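Local coordinates for adherence and virulence protein A (Streptococcus pneumoniae, PDB 6PON) that probably binds fibronectin and serves in pneumococcal adherence and virulence, at residues L19-Q25 with L37-S41; K26-P30 with F75-R80; Q33-L37 with L48-P54. One frame throughout, in Å; residues are numbered along the deposited sequence.

Contact 1 of 3, residues L19-Q25 with L37-S41; sequences LVNGRIQ and LQIRS
R23 pairs with R40 and I24 with I39 in antiparallel register, the axes of the two short strands running at 137° to each other and approaching to 4.5 Å, so that this end of the beta hairpin of strands 23-28 and 34-41 is clearly twisted. R23 and R40 form a hydrogen-bonded pair, with R23 N to R40 O at 2.7 Å and R40 N to R23 O at 2.8 Å. The next rung joins Q25 N to Q38 O at 2.7 Å. I24 and I39 make the non-hydrogen-bonded pair between these rungs. Their side chains lie alongside each other and point the same way, I24 CG1 standing 3.9 Å from I39 CG1, and I88 of strand 87-93 closes over both. Branched aliphatic residues suit such a place, since each offers two arms: with I39 CG1 beside its backbone N (chi1 -67°), its CG2 is left to meet L19 CD2 from the helix end at 3.9 Å, the two side chains crossing at about a right angle. The other face of the hairpin is polar and more exposed. There the aliphatic part of R40 lies beside the Q25 side chain, while the R23 chain bends away and hands its NH1 to the carbonyl of G85. Before the strand, a type II turn from L19 to G22 leads out of the preceding helix. N21, whose residue type tolerates positive phi well, takes that angle (70°), and G22 N closes the turn on L19 O. Having no side chain, G22 can slip in close to the partner strand, its CA only 3.0 Å from R40 O and 3.3 Å from S41 OG.

Contact 2 of 3, residues K26-P30 with F75-R80; sequences KINQP and FIMVLR
I27 O is gripped by two nitrogens of R80, NE and NH2, each at 2.9 Å from it. The oxygen lies at the edge of the guanidinium group, 4° out of its plane, and the side-on hold fixes the rotation of that group. R80 can span the distance because its chain is extended from CG to NE, running from helix 74-83 toward strand 23-28. Along the way its CG passes I27 CB at 4.0 Å, and I76 CG2 lies 3.3 Å above one guanidinium face, offset toward the rim. Below this polar grip the contact is greasy: I27 directs its side chain at the helix, with CG2 meeting I76 CD1 at 4.2 Å and L79 CB a little farther on. Q29 adds both characters. Its CB rests 3.4 Å from I76 CD1, and with CG anti to the backbone N (chi1 -180°) the straight chain carries its amide to the F75 ring, which it meets obliquely. There S73 OG bonds to Q29 OE1, and Q29 NE2 reaches E32 O, so the buried amide has partners at both ends. Within the four-stranded sheet, K26 and N28 spend their backbone bonds on Q38 and V36. The carbonyl of I27 between them faces the other way, and there the charged guanidinium of R80 gives two N-H donors to one backbone oxygen, tying strand to helix.

Contact 3 of 3, residues Q33-L37 with L48-P54; sequences QELVL and LLLSAHP
E34 and S51 meet through their side chains, S51 OG giving its proton to E34 OE1 at 2.8 Å. The hydroxyl comes from above the carboxylate, 54° out of its plane, and the methyl CD1 of L49 lies 3.8 Å from the other oxygen, E34 OE2. Beneath this bond runs the antiparallel hairpin of strands 34-41 and 44-51. L35 and L50 form a hydrogen-bonded pair in which L35 N to L50 O and L50 N to L35 O are both 2.7 Å and nearly straight; L37 and L48 repeat the pattern, while E34 with S51 and V36 with L49 are the non-hydrogen-bonded pairs between and beyond. Alternation gives each face its own character. L35, L37, L48 and L50 share one, a leucine surface that packs on L118 and I120 of strand 113-121 and on I27, where flexible, bulky aliphatic chains fill the core between the sheets. On the face of E34 and S51, V36 CG2 touches L49 CD1 at 3.9 Å, and P30 and F66 lie against the valine. At the open end A52 N bonds to Q33 O at 2.6 Å, and the Q33 side chain reaches on to the CD of P54. Farther out, S51 OG is itself positioned: it accepts from H53 N at 3.3 Å, an ST turn that ends the strand. P54 CD sits 3.4 Å above one face of the H53 ring, F56 stacks with that ring, and H53 ND1 accepts from the backbone of V55 and F56. The hydroxyl therefore donates to the carboxylate and accepts from the turn at once, and the donation would help a buried E34 to carry its charge.

In the fold
All three contacts use one antiparallel four-stranded sheet near the start of the chain, whose strands follow in sequence order. Contacts 1 and 3 lie on successive hairpins, share L37 on strand 34-41, and have centres about 16 Å apart. Contact 2 extends strand 23-28 beyond contact 1, about 15 Å from it centre to centre, and ties this strand to helix 74-83, which comes after the sheet in the chain. It is about 11 Å from contact 3, and N28 O of contact 2 probably accepts from V36 N of contact 3. Neighbouring strands and a later helix thus close into a compact unit of this fibronectin-binding protein's N-terminal region.

Contact 1 of 3, residues L19-Q25 with L37-S41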
ATOM      1  N   LEU B  19      34.814   1.743  13.738  1.00 25.03           N
ATOM      2  CA  LEU B  19      35.437   2.113  14.991  1.00 27.72           C
ATOM      3  C   LEU B  19      35.558   0.984  16.001  1.00 27.02           C
ATOM      4  O   LEU B  19      36.492   1.015  16.809  1.00 24.08           O
ATOM      5  CB  LEU B  19      34.666   3.277  15.627  1.00 23.81           C
ATOM      6  CG  LEU B  19      34.698   4.563  14.807  1.00 25.65           C
ATOM      7  CD1 LEU B  19      33.994   5.693  15.545  1.00 19.40           C
ATOM      8  CD2 LEU B  19      36.132   4.937  14.474  1.00 21.78           C
ATOM      9  N   VAL B  20      34.649   0.003  15.989  1.00 24.69           N
ATOM     10  CA  VAL B  20      34.653  -1.004  17.042  1.00 29.14           C
ATOM     11  C   VAL B  20      36.004  -1.709  17.037  1.00 27.64           C
ATOM     12  O   VAL B  20      36.591  -1.963  15.980  1.00 25.37           O
ATOM     13  CB  VAL B  20      33.465  -1.974  16.879  1.00 30.18           C
ATOM     14  CG1 VAL B  20      33.595  -3.199  17.776  1.00 22.16           C
ATOM     15  CG2 VAL B  20      32.182  -1.277  17.241  1.00 27.71           C
ATOM     16  N   ASN B  21      36.533  -1.958  18.237  1.00 23.98           N
ATOM     17  CA  ASN B  21      37.854  -2.524  18.487  1.00 28.80           C
ATOM     18  C   ASN B  21      38.972  -1.560  18.135  1.00 29.58           C
ATOM     19  O   ASN B  21      40.147  -1.958  18.130  1.00 25.38           O
ATOM     20  CB  ASN B  21      38.072  -3.849  17.755  1.00 29.92           C
ATOM     21  CG  ASN B  21      37.213  -4.945  18.311  1.00 38.81           C
ATOM     22  OD1 ASN B  21      37.170  -5.161  19.525  1.00 43.22           O
ATOM     23  ND2 ASN B  21      36.499  -5.636  17.434  1.00 39.49           N
ATOM     24  N   GLY B  22      38.643  -0.304  17.842  1.00 27.18           N
ATOM     25  CA  GLY B  22      39.650   0.722  17.748  1.00 24.92           C
ATOM     26  C   GLY B  22      40.141   1.147  19.118  1.00 25.75           C
ATOM     27  O   GLY B  22      39.660   0.695  20.161  1.00 26.39           O
ATOM     28  N   ARG B  23      41.123   2.045  19.105  1.00 25.23           N
ATOM     29  CA  ARG B  23      41.718   2.584  20.317  1.00 24.88           C
ATOM     30  C   ARG B  23      41.570   4.090  20.289  1.00 25.67           C
ATOM     31  O   ARG B  23      41.870   4.720  19.272  1.00 24.36           O
ATOM     32  CB  ARG B  23      43.196   2.207  20.428  1.00 29.31           C
ATOM     33  CG  ARG B  23      43.450   0.754  20.796  1.00 30.70           C
ATOM     34  CD  ARG B  23      43.191   0.508  22.299  1.00 32.56           C
ATOM     35  NE  ARG B  23      43.336  -0.907  22.663  1.00 38.93           N
ATOM     36  CZ  ARG B  23      43.215  -1.395  23.902  1.00 38.20           C
ATOM     37  NH1 ARG B  23      42.941  -0.593  24.928  1.00 27.25           N
ATOM     38  NH2 ARG B  23      43.369  -2.700  24.120  1.00 39.24           N
ATOM     39  N   ILE B  24      41.090   4.663  21.390  1.00 26.17           N
ATOM     40  CA  ILE B  24      40.993   6.112  21.513  1.00 22.30           C
ATOM     41  C   ILE B  24      42.370   6.645  21.857  1.00 26.31           C
ATOM     42  O   ILE B  24      42.939   6.282  22.891  1.00 24.33           O
ATOM     43  CB  ILE B  24      39.974   6.521  22.580  1.00 25.67           C
ATOM     44  CG1 ILE B  24      38.585   6.005  22.219  1.00 26.06           C
ATOM     45  CG2 ILE B  24      39.956   8.032  22.734  1.00 25.70           C
ATOM     46  CD1 ILE B  24      37.616   6.085  23.352  1.00 18.76           C
ATOM     47  N   GLN B  25      42.904   7.510  20.994  1.00 27.23           N
ATOM     48  CA  GLN B  25      44.257   8.016  21.133  1.00 25.98           C
ATOM     49  C   GLN B  25      44.328   9.455  21.604  1.00 25.00           C
ATOM     50  O   GLN B  25      45.372   9.865  22.118  1.00 31.28           O
ATOM     51  CB  GLN B  25      45.005   7.907  19.793  1.00 30.05           C
ATOM     52  CG  GLN B  25      45.540   6.519  19.468  1.00 27.68           C
ATOM     53  CD  GLN B  25      46.109   6.437  18.063  1.00 39.56           C
ATOM     54  OE1 GLN B  25      45.694   7.178  17.172  1.00 51.84           O
ATOM     55  NE2 GLN B  25      47.051   5.533  17.854  1.00 41.88           N
ATOM     56  N   LEU B  37      37.180  12.822  19.506  1.00 18.80           N
ATOM     57  CA  LEU B  37      38.070  11.712  19.810  1.00 23.63           C
ATOM     58  C   LEU B  37      38.862  11.342  18.562  1.00 27.42           C
ATOM     59  O   LEU B  37      38.273  11.109  17.501  1.00 25.96           O
ATOM     60  CB  LEU B  37      37.285  10.479  20.284  1.00 19.18           C
ATOM     61  CG  LEU B  37      36.204  10.623  21.348  1.00 19.92           C
ATOM     62  CD1 LEU B  37      35.668   9.261  21.736  1.00 17.89           C
ATOM     63  CD2 LEU B  37      36.764  11.331  22.576  1.00 19.41           C
ATOM     64  N   GLN B  38      40.185  11.267  18.683  1.00 22.49           N
ATOM     65  CA  GLN B  38      40.994  10.617  17.662  1.00 26.16           C
ATOM     66  C   GLN B  38      41.038   9.129  17.983  1.00 30.09           C
ATOM     67  O   GLN B  38      41.427   8.739  19.092  1.00 30.28           O
ATOM     68  CB  GLN B  38      42.402  11.205  17.599  1.00 29.72           C
ATOM     69  CG  GLN B  38      43.108  10.966  16.269  1.00 39.82           C
ATOM     70  CD  GLN B  38      44.620  10.883  16.426  1.00 53.57           C
ATOM     71  OE1 GLN B  38      45.213   9.807  16.264  1.00 57.50           O
ATOM     72  NE2 GLN B  38      45.254  12.018  16.747  1.00 46.87           N
ATOM     73  N   ILE B  39      40.616   8.300  17.030  1.00 29.04           N
ATOM     74  CA  ILE B  39      40.498   6.863  17.239  1.00 24.24           C
ATOM     75  C   ILE B  39      41.269   6.152  16.145  1.00 26.56           C
ATOM     76  O   ILE B  39      41.046   6.411  14.960  1.00 26.24           O
ATOM     77  CB  ILE B  39      39.028   6.402  17.240  1.00 28.77           C
ATOM     78  CG1 ILE B  39      38.273   6.958  18.445  1.00 25.33           C
ATOM     79  CG2 ILE B  39      38.927   4.885  17.208  1.00 23.80           C
ATOM     80  CD1 ILE B  39      36.759   6.972  18.236  1.00 18.27           C
ATOM     81  N   ARG B  40      42.167   5.255  16.538  1.00 28.31           N
ATOM     82  CA  ARG B  40      42.879   4.407  15.595  1.00 29.52           C
ATOM     83  C   ARG B  40      42.143   3.083  15.475  1.00 32.10           C
ATOM     84  O   ARG B  40      41.798   2.466  16.490  1.00 34.46           O
ATOM     85  CB  ARG B  40      44.321   4.166  16.046  1.00 34.50           C
ATOM     86  CG  ARG B  40      45.076   3.173  15.172  1.00 40.18           C
ATOM     87  CD  ARG B  40      46.574   3.294  15.374  1.00 44.47           C
ATOM     88  NE  ARG B  40      47.322   2.500  14.404  1.00 53.33           N
ATOM     89  CZ  ARG B  40      47.587   2.886  13.154  1.00 53.63           C
ATOM     90  NH1 ARG B  40      47.151   4.060  12.695  1.00 44.38           N
ATOM     91  NH2 ARG B  40      48.285   2.084  12.357  1.00 56.80           N
ATOM     92  N   SER B  41      41.928   2.643  14.237  1.00 34.22           N
ATOM     93  CA  SER B  41      41.126   1.462  13.962  1.00 29.36           C
ATOM     94  C   SER B  41      41.410   0.987  12.546  1.00 36.04           C
ATOM     95  O   SER B  41      41.472   1.802  11.623  1.00 40.55           O
ATOM     96  CB  SER B  41      39.647   1.775  14.125  1.00 27.48           C
ATOM     97  OG  SER B  41      38.955   0.600  14.474  1.00 36.54           O
TER

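Contact 2 of 3, residues K26-P30 with F75-R80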
ATOM      1  N   LYS B  26      43.267  10.235  21.436  1.00 24.56           N
ATOM      2  CA  LYS B  26      43.329  11.644  21.789  1.00 21.42           C
ATOM      3  C   LYS B  26      41.915  12.125  22.090  1.00 25.44           C
ATOM      4  O   LYS B  26      40.951  11.661  21.477  1.00 25.87           O
ATOM      5  CB  LYS B  26      43.986  12.459  20.667  1.00 22.55           C
ATOM      6  CG  LYS B  26      44.582  13.758  21.131  1.00 30.77           C
ATOM      7  CD  LYS B  26      45.142  14.591  19.974  1.00 39.85           C
ATOM      8  CE  LYS B  26      45.506  16.024  20.449  1.00 40.79           C
ATOM      9  NZ  LYS B  26      46.140  16.864  19.377  1.00 37.82           N
ATOM     10  N   ILE B  27      41.792  13.028  23.061  1.00 23.29           N
ATOM     11  CA  ILE B  27      40.496  13.467  23.557  1.00 20.61           C
ATOM     12  C   ILE B  27      40.580  14.969  23.795  1.00 21.81           C
ATOM     13  O   ILE B  27      41.377  15.425  24.623  1.00 24.68           O
ATOM     14  CB  ILE B  27      40.101  12.724  24.852  1.00 22.92           C
ATOM     15  CG1 ILE B  27      39.879  11.233  24.599  1.00 21.56           C
ATOM     16  CG2 ILE B  27      38.856  13.301  25.468  1.00 23.57           C
ATOM     17  CD1 ILE B  27      40.787  10.339  25.450  1.00 26.08           C
ATOM     18  N   ASN B  28      39.763  15.740  23.077  1.00 21.99           N
ATOM     19  CA  ASN B  28      39.738  17.194  23.213  1.00 18.61           C
ATOM     20  C   ASN B  28      38.306  17.715  23.175  1.00 23.60           C
ATOM     21  O   ASN B  28      37.383  17.044  22.699  1.00 23.61           O
ATOM     22  CB  ASN B  28      40.542  17.886  22.117  1.00 18.39           C
ATOM     23  CG  ASN B  28      41.988  17.468  22.116  1.00 24.05           C
ATOM     24  OD1 ASN B  28      42.343  16.457  21.514  1.00 26.97           O
ATOM     25  ND2 ASN B  28      42.835  18.232  22.810  1.00 25.79           N
ATOM     26  N   GLN B  29      38.155  18.947  23.677  1.00 18.13           N
ATOM     27  CA  GLN B  29      36.905  19.702  23.743  1.00 20.39           C
ATOM     28  C   GLN B  29      37.106  21.016  22.982  1.00 22.80           C
ATOM     29  O   GLN B  29      37.330  22.070  23.598  1.00 24.99           O
ATOM     30  CB  GLN B  29      36.523  19.956  25.200  1.00 21.67           C
ATOM     31  CG  GLN B  29      35.246  20.731  25.469  1.00 23.78           C
ATOM     32  CD  GLN B  29      34.954  20.858  26.966  1.00 27.87           C
ATOM     33  OE1 GLN B  29      35.789  20.487  27.800  1.00 24.13           O
ATOM     34  NE2 GLN B  29      33.768  21.375  27.311  1.00 23.56           N
ATOM     35  N   PRO B  30      37.048  20.993  21.641  1.00 23.74           N
ATOM     36  CA  PRO B  30      37.293  22.243  20.889  1.00 25.91           C
ATOM     37  C   PRO B  30      36.285  23.338  21.189  1.00 28.11           C
ATOM     38  O   PRO B  30      36.671  24.504  21.316  1.00 31.57           O
ATOM     39  CB  PRO B  30      37.248  21.804  19.414  1.00 25.54           C
ATOM     40  CG  PRO B  30      36.700  20.437  19.404  1.00 25.97           C
ATOM     41  CD  PRO B  30      36.890  19.820  20.761  1.00 19.69           C
ATOM     42  N   PHE B  75      36.334  18.659  32.834  1.00 21.79           N
ATOM     43  CA  PHE B  75      35.594  17.627  32.118  1.00 21.45           C
ATOM     44  C   PHE B  75      36.531  16.720  31.341  1.00 20.26           C
ATOM     45  O   PHE B  75      36.383  15.496  31.367  1.00 19.75           O
ATOM     46  CB  PHE B  75      34.580  18.281  31.178  1.00 25.59           C
ATOM     47  CG  PHE B  75      33.913  17.326  30.195  1.00 27.14           C
ATOM     48  CD1 PHE B  75      32.866  16.493  30.603  1.00 22.68           C
ATOM     49  CD2 PHE B  75      34.291  17.309  28.860  1.00 20.94           C
ATOM     50  CE1 PHE B  75      32.230  15.653  29.711  1.00 21.29           C
ATOM     51  CE2 PHE B  75      33.665  16.470  27.963  1.00 20.90           C
ATOM     52  CZ  PHE B  75      32.619  15.633  28.392  1.00 21.70           C
ATOM     53  N   ILE B  76      37.522  17.304  30.668  1.00 22.54           N
ATOM     54  CA  ILE B  76      38.345  16.539  29.743  1.00 21.72           C
ATOM     55  C   ILE B  76      39.319  15.645  30.491  1.00 23.24           C
ATOM     56  O   ILE B  76      39.547  14.489  30.099  1.00 20.09           O
ATOM     57  CB  ILE B  76      39.071  17.486  28.777  1.00 23.29           C
ATOM     58  CG1 ILE B  76      38.062  18.094  27.802  1.00 21.08           C
ATOM     59  CG2 ILE B  76      40.143  16.723  28.002  1.00 23.88           C
ATOM     60  CD1 ILE B  76      37.566  17.095  26.785  1.00 21.56           C
ATOM     61  N   MET B  77      39.911  16.157  31.576  1.00 22.61           N
ATOM     62  CA  MET B  77      40.863  15.358  32.344  1.00 22.17           C
ATOM     63  C   MET B  77      40.196  14.128  32.938  1.00 22.31           C
ATOM     64  O   MET B  77      40.814  13.061  33.011  1.00 23.12           O
ATOM     65  CB  MET B  77      41.498  16.193  33.462  1.00 22.71           C
ATOM     66  CG  MET B  77      41.936  17.583  33.033  1.00 28.48           C
ATOM     67  SD  MET B  77      42.724  18.544  34.341  1.00 34.63           S
ATOM     68  CE  MET B  77      44.376  18.198  33.821  1.00 33.07           C
ATOM     69  N   VAL B  78      38.946  14.262  33.393  1.00 21.26           N
ATOM     70  CA  VAL B  78      38.201  13.091  33.858  1.00 24.87           C
ATOM     71  C   VAL B  78      37.954  12.120  32.705  1.00 20.16           C
ATOM     72  O   VAL B  78      38.095  10.905  32.862  1.00 22.96           O
ATOM     73  CB  VAL B  78      36.882  13.507  34.544  1.00 26.29           C
ATOM     74  CG1 VAL B  78      36.085  12.273  34.994  1.00 23.10           C
ATOM     75  CG2 VAL B  78      37.159  14.398  35.734  1.00 18.75           C
ATOM     76  N   LEU B  79      37.611  12.629  31.522  1.00 21.75           N
ATOM     77  CA  LEU B  79      37.417  11.714  30.398  1.00 24.08           C
ATOM     78  C   LEU B  79      38.730  11.061  29.992  1.00 22.92           C
ATOM     79  O   LEU B  79      38.760   9.872  29.647  1.00 22.99           O
ATOM     80  CB  LEU B  79      36.775  12.436  29.203  1.00 19.73           C
ATOM     81  CG  LEU B  79      35.249  12.234  29.122  1.00 22.64           C
ATOM     82  CD1 LEU B  79      34.546  12.800  30.350  1.00 16.85           C
ATOM     83  CD2 LEU B  79      34.634  12.797  27.835  1.00 17.74           C
ATOM     84  N   ARG B  80      39.831  11.819  30.018  1.00 23.40           N
ATOM     85  CA  ARG B  80      41.108  11.233  29.630  1.00 23.80           C
ATOM     86  C   ARG B  80      41.503  10.118  30.587  1.00 23.85           C
ATOM     87  O   ARG B  80      41.891   9.026  30.153  1.00 25.96           O
ATOM     88  CB  ARG B  80      42.177  12.315  29.547  1.00 20.97           C
ATOM     89  CG  ARG B  80      41.977  13.228  28.322  1.00 21.63           C
ATOM     90  CD  ARG B  80      43.065  14.262  28.240  1.00 23.63           C
ATOM     91  NE  ARG B  80      42.962  15.120  27.071  1.00 19.95           N
ATOM     92  CZ  ARG B  80      43.683  16.225  26.931  1.00 26.46           C
ATOM     93  NH1 ARG B  80      44.533  16.573  27.888  1.00 25.24           N
ATOM     94  NH2 ARG B  80      43.564  16.975  25.845  1.00 29.39           N
TER

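Contact 3 of 3, residues Q33-L37 with L48-P54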
ATOM      1  N   GLN B  33      30.475  22.559  24.178  1.00 25.31           N
ATOM      2  CA  GLN B  33      29.594  21.402  24.206  1.00 23.36           C
ATOM      3  C   GLN B  33      29.941  20.399  23.117  1.00 27.89           C
ATOM      4  O   GLN B  33      29.071  19.668  22.636  1.00 27.10           O
ATOM      5  CB  GLN B  33      28.139  21.827  24.078  1.00 30.59           C
ATOM      6  CG  GLN B  33      27.801  23.129  24.788  1.00 31.13           C
ATOM      7  CD  GLN B  33      26.489  23.688  24.282  1.00 41.65           C
ATOM      8  OE1 GLN B  33      25.413  23.228  24.691  1.00 46.45           O
ATOM      9  NE2 GLN B  33      26.562  24.660  23.356  1.00 36.34           N
ATOM     10  N   GLU B  34      31.199  20.355  22.709  1.00 24.74           N
ATOM     11  CA  GLU B  34      31.604  19.429  21.670  1.00 22.01           C
ATOM     12  C   GLU B  34      32.817  18.636  22.120  1.00 20.65           C
ATOM     13  O   GLU B  34      33.735  19.175  22.739  1.00 24.68           O
ATOM     14  CB  GLU B  34      31.889  20.175  20.363  1.00 23.89           C
ATOM     15  CG  GLU B  34      30.749  21.078  19.946  1.00 25.16           C
ATOM     16  CD  GLU B  34      30.665  21.269  18.452  1.00 30.47           C
ATOM     17  OE1 GLU B  34      29.562  21.612  17.976  1.00 43.04           O
ATOM     18  OE2 GLU B  34      31.679  21.069  17.747  1.00 27.45           O
ATOM     19  N   LEU B  35      32.810  17.348  21.808  1.00 22.22           N
ATOM     20  CA  LEU B  35      33.876  16.427  22.170  1.00 18.56           C
ATOM     21  C   LEU B  35      34.370  15.750  20.901  1.00 19.03           C
ATOM     22  O   LEU B  35      33.559  15.251  20.115  1.00 22.05           O
ATOM     23  CB  LEU B  35      33.370  15.385  23.186  1.00 18.47           C
ATOM     24  CG  LEU B  35      34.299  14.228  23.545  1.00 19.43           C
ATOM     25  CD1 LEU B  35      35.484  14.740  24.379  1.00 23.82           C
ATOM     26  CD2 LEU B  35      33.550  13.091  24.246  1.00 14.28           C
ATOM     27  N   VAL B  36      35.688  15.719  20.710  1.00 22.40           N
ATOM     28  CA  VAL B  36      36.319  15.089  19.555  1.00 20.28           C
ATOM     29  C   VAL B  36      37.311  14.035  20.031  1.00 22.66           C
ATOM     30  O   VAL B  36      38.187  14.324  20.850  1.00 26.81           O
ATOM     31  CB  VAL B  36      37.015  16.124  18.656  1.00 23.64           C
ATOM     32  CG1 VAL B  36      37.729  15.434  17.497  1.00 21.59           C
ATOM     33  CG2 VAL B  36      36.002  17.105  18.124  1.00 22.28           C
ATOM     34  N   LEU B  37      37.180  12.822  19.506  1.00 18.80           N
ATOM     35  CA  LEU B  37      38.070  11.712  19.810  1.00 23.63           C
ATOM     36  C   LEU B  37      38.862  11.342  18.562  1.00 27.42           C
ATOM     37  O   LEU B  37      38.273  11.109  17.501  1.00 25.96           O
ATOM     38  CB  LEU B  37      37.285  10.479  20.284  1.00 19.18           C
ATOM     39  CG  LEU B  37      36.204  10.623  21.348  1.00 19.92           C
ATOM     40  CD1 LEU B  37      35.668   9.261  21.736  1.00 17.89           C
ATOM     41  CD2 LEU B  37      36.764  11.331  22.576  1.00 19.41           C
ATOM     42  N   LEU B  48      36.221  11.354  15.599  1.00 23.60           N
ATOM     43  CA  LEU B  48      34.823  11.232  16.015  1.00 21.68           C
ATOM     44  C   LEU B  48      34.368  12.512  16.700  1.00 24.31           C
ATOM     45  O   LEU B  48      34.955  12.919  17.710  1.00 22.98           O
ATOM     46  CB  LEU B  48      34.632  10.061  16.980  1.00 20.88           C
ATOM     47  CG  LEU B  48      33.181   9.774  17.415  1.00 26.90           C
ATOM     48  CD1 LEU B  48      32.296   9.510  16.184  1.00 19.66           C
ATOM     49  CD2 LEU B  48      33.049   8.608  18.435  1.00 15.97           C
ATOM     50  N   LEU B  49      33.308  13.124  16.183  1.00 21.21           N
ATOM     51  CA  LEU B  49      32.746  14.323  16.782  1.00 20.44           C
ATOM     52  C   LEU B  49      31.450  13.972  17.503  1.00 22.75           C
ATOM     53  O   LEU B  49      30.567  13.325  16.931  1.00 20.05           O
ATOM     54  CB  LEU B  49      32.492  15.407  15.731  1.00 19.44           C
ATOM     55  CG  LEU B  49      31.586  16.587  16.132  1.00 22.40           C
ATOM     56  CD1 LEU B  49      32.187  17.371  17.288  1.00 20.21           C
ATOM     57  CD2 LEU B  49      31.288  17.529  14.941  1.00 18.81           C
ATOM     58  N   LEU B  50      31.341  14.401  18.751  1.00 21.02           N
ATOM     59  CA  LEU B  50      30.080  14.382  19.476  1.00 19.42           C
ATOM     60  C   LEU B  50      29.752  15.806  19.890  1.00 19.60           C
ATOM     61  O   LEU B  50      30.581  16.496  20.490  1.00 19.25           O
ATOM     62  CB  LEU B  50      30.149  13.478  20.704  1.00 21.88           C
ATOM     63  CG  LEU B  50      30.539  12.017  20.522  1.00 21.69           C
ATOM     64  CD1 LEU B  50      32.051  11.874  20.379  1.00 19.32           C
ATOM     65  CD2 LEU B  50      30.020  11.231  21.718  1.00 18.67           C
ATOM     66  N   SER B  51      28.556  16.252  19.566  1.00 20.29           N
ATOM     67  CA  SER B  51      28.208  17.640  19.794  1.00 24.54           C
ATOM     68  C   SER B  51      26.924  17.695  20.603  1.00 23.21           C
ATOM     69  O   SER B  51      25.911  17.104  20.214  1.00 23.67           O
ATOM     70  CB  SER B  51      28.072  18.389  18.462  1.00 21.76           C
ATOM     71  OG  SER B  51      27.581  19.690  18.675  1.00 24.81           O
ATOM     72  N   ALA B  52      26.979  18.386  21.737  1.00 21.65           N
ATOM     73  CA  ALA B  52      25.807  18.662  22.545  1.00 20.85           C
ATOM     74  C   ALA B  52      25.243  20.045  22.260  1.00 25.23           C
ATOM     75  O   ALA B  52      24.402  20.536  23.018  1.00 24.09           O
ATOM     76  CB  ALA B  52      26.149  18.508  24.030  1.00 26.22           C
ATOM     77  N   HIS B  53      25.691  20.678  21.184  1.00 24.51           N
ATOM     78  CA  HIS B  53      25.180  21.981  20.799  1.00 29.50           C
ATOM     79  C   HIS B  53      23.655  21.942  20.671  1.00 26.85           C
ATOM     80  O   HIS B  53      23.114  21.031  20.021  1.00 23.19           O
ATOM     81  CB  HIS B  53      25.807  22.418  19.477  1.00 25.32           C
ATOM     82  CG  HIS B  53      25.458  23.819  19.073  1.00 34.18           C
ATOM     83  ND1 HIS B  53      24.306  24.133  18.376  1.00 34.55           N
ATOM     84  CD2 HIS B  53      26.113  24.988  19.262  1.00 30.60           C
ATOM     85  CE1 HIS B  53      24.273  25.433  18.147  1.00 31.44           C
ATOM     86  NE2 HIS B  53      25.359  25.973  18.671  1.00 36.66           N
ATOM     87  N   PRO B  54      22.939  22.923  21.238  1.00 29.12           N
ATOM     88  CA  PRO B  54      21.467  22.866  21.257  1.00 28.35           C
ATOM     89  C   PRO B  54      20.808  22.784  19.884  1.00 29.12           C
ATOM     90  O   PRO B  54      19.662  22.334  19.804  1.00 28.39           O
ATOM     91  CB  PRO B  54      21.081  24.167  21.980  1.00 35.04           C
ATOM     92  CG  PRO B  54      22.263  25.078  21.794  1.00 27.99           C
ATOM     93  CD  PRO B  54      23.453  24.163  21.844  1.00 27.40           C
TER